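Local coordinates for glycoside hydrolase family 88 protein (Bacteroides vulgatus, PDB 4Q88) that is of uncharacterised function but probably hydrolyses unsaturated uronyl sugars, as known relatives in glycoside hydrolase family 88 do, at residues 94-98 with 99-103. Sequence-based numbering, arbitrary orientation.
Sequences YVLFG and DWQVC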
ATOM      1  N   TYR A  94       0.113   8.778  19.478  1.00 21.55           N
ATOM      2  CA  TYR A  94      -0.492   8.769  18.127  1.00 21.55           C
ATOM      3  C   TYR A  94      -1.057   7.400  17.736  1.00 21.05           C
ATOM      4  O   TYR A  94      -0.913   6.953  16.575  1.00 22.19           O
ATOM      5  CB  TYR A  94       0.534   9.344  17.118  1.00 21.85           C
ATOM      6  CG  TYR A  94       0.655  10.843  17.345  1.00 22.84           C
ATOM      7  CD1 TYR A  94      -0.214  11.719  16.747  1.00 23.00           C
ATOM      8  CD2 TYR A  94       1.621  11.381  18.219  1.00 23.20           C
ATOM      9  CE1 TYR A  94      -0.132  13.077  16.980  1.00 24.26           C
ATOM     10  CE2 TYR A  94       1.707  12.740  18.440  1.00 24.93           C
ATOM     11  CZ  TYR A  94       0.806  13.566  17.860  1.00 26.12           C
ATOM     12  OH  TYR A  94       0.895  14.907  18.086  1.00 29.37           O
ATOM     13  N   VAL A  95      -1.755   6.781  18.699  1.00 21.07           N
ATOM     14  CA  VAL A  95      -2.236   5.401  18.603  1.00 20.08           C
ATOM     15  C   VAL A  95      -3.323   5.234  17.522  1.00 19.66           C
ATOM     16  O   VAL A  95      -3.416   4.164  16.909  1.00 20.52           O
ATOM     17  CB  VAL A  95      -2.766   4.893  19.939  1.00 21.59           C
ATOM     18  CG1 VAL A  95      -3.273   3.465  19.828  1.00 21.80           C
ATOM     19  CG2 VAL A  95      -1.682   4.941  21.040  1.00 23.09           C
ATOM     20  N   LEU A  96      -4.150   6.263  17.333  1.00 19.61           N
ATOM     21  CA  LEU A  96      -5.231   6.218  16.364  1.00 19.91           C
ATOM     22  C   LEU A  96      -4.875   6.810  15.012  1.00 19.90           C
ATOM     23  O   LEU A  96      -5.763   6.977  14.162  1.00 20.40           O
ATOM     24  CB  LEU A  96      -6.464   6.929  16.943  1.00 20.74           C
ATOM     25  CG  LEU A  96      -7.032   6.222  18.178  1.00 22.65           C
ATOM     26  CD1 LEU A  96      -8.236   6.974  18.728  1.00 24.21           C
ATOM     27  CD2 LEU A  96      -7.381   4.763  17.895  1.00 22.20           C
ATOM     28  N   PHE A  97      -3.590   7.086  14.771  1.00 19.37           N
ATOM     29  CA  PHE A  97      -3.122   7.557  13.468  1.00 19.85           C
ATOM     30  C   PHE A  97      -2.714   6.305  12.674  1.00 18.92           C
ATOM     31  O   PHE A  97      -1.949   5.477  13.136  1.00 18.01           O
ATOM     32  CB  PHE A  97      -1.953   8.519  13.682  1.00 20.69           C
ATOM     33  CG  PHE A  97      -1.333   9.020  12.406  1.00 20.28           C
ATOM     34  CD1 PHE A  97      -2.103   9.632  11.451  1.00 23.66           C
ATOM     35  CD2 PHE A  97       0.024   8.897  12.206  1.00 23.61           C
ATOM     36  CE1 PHE A  97      -1.517  10.111  10.277  1.00 23.50           C
ATOM     37  CE2 PHE A  97       0.606   9.336  11.038  1.00 24.52           C
ATOM     38  CZ  PHE A  97      -0.189   9.907  10.059  1.00 23.53           C
ATOM     39  N   GLY A  98      -3.286   6.127  11.497  1.00 18.74           N
ATOM     40  CA  GLY A  98      -3.156   4.886  10.730  1.00 17.23           C
ATOM     41  C   GLY A  98      -1.732   4.484  10.384  1.00 16.90           C
ATOM     42  O   GLY A  98      -1.427   3.331  10.226  1.00 16.53           O
ATOM     43  N   ASP A  99      -0.795   5.429  10.346  1.00 16.59           N
ATOM     44  CA  ASP A  99       0.607   5.045  10.103  1.00 17.43           C
ATOM     45  C   ASP A  99       1.164   4.210  11.290  1.00 18.78           C
ATOM     46  O   ASP A  99       2.183   3.532  11.129  1.00 18.37           O
ATOM     47  CB  ASP A  99       1.485   6.295   9.922  1.00 19.32           C
ATOM     48  CG  ASP A  99       1.341   6.946   8.575  1.00 20.77           C
ATOM     49  OD1 ASP A  99       0.657   6.385   7.696  1.00 19.92           O
ATOM     50  OD2 ASP A  99       1.984   8.041   8.404  1.00 20.78           O
ATOM     51  N   TRP A 100       0.468   4.220  12.446  1.00 17.97           N
ATOM     52  CA  TRP A 100       0.849   3.388  13.604  1.00 18.61           C
ATOM     53  C   TRP A 100      -0.024   2.148  13.691  1.00 17.96           C
ATOM     54  O   TRP A 100       0.028   1.402  14.642  1.00 19.43           O
ATOM     55  CB  TRP A 100       0.742   4.187  14.891  1.00 20.01           C
ATOM     56  CG  TRP A 100       1.917   5.092  15.096  1.00 20.36           C
ATOM     57  CD1 TRP A 100       1.909   6.467  15.144  1.00 21.93           C
ATOM     58  CD2 TRP A 100       3.247   4.679  15.371  1.00 21.43           C
ATOM     59  NE1 TRP A 100       3.180   6.924  15.406  1.00 24.33           N
ATOM     60  CE2 TRP A 100       4.024   5.852  15.548  1.00 23.10           C
ATOM     61  CE3 TRP A 100       3.881   3.423  15.445  1.00 22.95           C
ATOM     62  CZ2 TRP A 100       5.415   5.805  15.790  1.00 24.84           C
ATOM     63  CZ3 TRP A 100       5.253   3.366  15.712  1.00 24.16           C
ATOM     64  CH2 TRP A 100       6.002   4.554  15.897  1.00 25.72           C
ATOM     65  N   GLN A 101      -0.793   1.918  12.653  1.00 18.04           N
ATOM     66  CA  GLN A 101      -1.732   0.766  12.598  1.00 18.57           C
ATOM     67  C   GLN A 101      -1.463  -0.224  11.470  1.00 17.93           C
ATOM     68  O   GLN A 101      -1.925  -1.380  11.498  1.00 17.85           O
ATOM     69  CB  GLN A 101      -3.152   1.287  12.485  1.00 18.42           C
ATOM     70  CG  GLN A 101      -3.606   2.148  13.642  1.00 18.51           C
ATOM     71  CD  GLN A 101      -5.011   2.705  13.464  1.00 19.14           C
ATOM     72  OE1 GLN A 101      -5.524   2.776  12.346  1.00 19.68           O
ATOM     73  NE2 GLN A 101      -5.645   3.119  14.564  1.00 19.57           N
ATOM     74  N   VAL A 102      -0.689   0.170  10.468  1.00 18.34           N
ATOM     75  CA  VAL A 102      -0.329  -0.746   9.367  1.00 18.27           C
ATOM     76  C   VAL A 102       0.504  -1.940   9.857  1.00 17.98           C
ATOM     77  O   VAL A 102       0.374  -3.049   9.296  1.00 17.62           O
ATOM     78  CB  VAL A 102       0.325   0.000   8.154  1.00 18.59           C
ATOM     79  CG1 VAL A 102       1.408   0.942   8.616  1.00 19.05           C
ATOM     80  CG2 VAL A 102       0.857  -0.945   7.092  1.00 18.11           C
ATOM     81  N   CYS A 103       1.275  -1.770  10.943  1.00 18.15           N
ATOM     82  CA  CYS A 103       1.946  -2.885  11.571  1.00 18.25           C
ATOM     83  C   CYS A 103       0.965  -4.022  11.907  1.00 17.84           C
ATOM     84  O   CYS A 103       1.323  -5.235  11.855  1.00 18.70           O
ATOM     85  CB  CYS A 103       2.735  -2.458  12.816  1.00 19.51           C
ATOM     86  SG  CYS A 103       1.739  -1.753  14.113  1.00 19.80           S
TER
HETATM   87  O   HOH W   1      -1.384   2.143  17.111  1.00 18.09           O
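Asp99 runs alongside the Phe97 ring in the loop that leads into helix 103-113. OD2 of Asp99 comes within 3.2 Å of CE2 of Phe97. The ring and carboxylate planes stand 63° apart, and the backbone N of Asp99 sits over one ring face, nearer its margin than its centre. This is the tight part of the contact. The Phe97 ring also stacks on Trp141 and meets Tyr88. At its edge is CD1 of Trp100, which also lies 3.2 Å from the carbonyl O of Tyr94. The Trp100 NE1 is hydrogen-bonded to the backbone O of Gly89.

Two successive turns shape the backbone. Residues 94 to 97 form a type I beta turn. A short 3-10 turn follows, with Trp100 N hydrogen-bonded to Phe97 O at 2.8 Å and Gln101 N to Gly98 O at 2.9 Å.

Gln101 is buried too. Its CG is anti to the carbonyl carbon (chi1 -61°), and the extended chain beyond brings the amide back beside Gly98. NE2 makes a weak hydrogen bond of 3.4 Å to Val95 O, and its stronger partner is OE1 of Gln130 on helix 117-132. A water bridges Val95 O and Trp100 O, 2.9 Å from each. A leucine in place of Gln101 would probably cost Gln130 OE1 this donor and Val95 O its weak amide bond.

The looser side is at Tyr94, which is partly exposed. Its side chain meets Trp100 through CB, 3.8 Å from CD1, while the ring turns off elsewhere. The chemistry implies a buried loop held by backbone bonds and aromatic packing, with the Gln101 amide and the water both reaching Val95 O and the water also reaching Trp100 O.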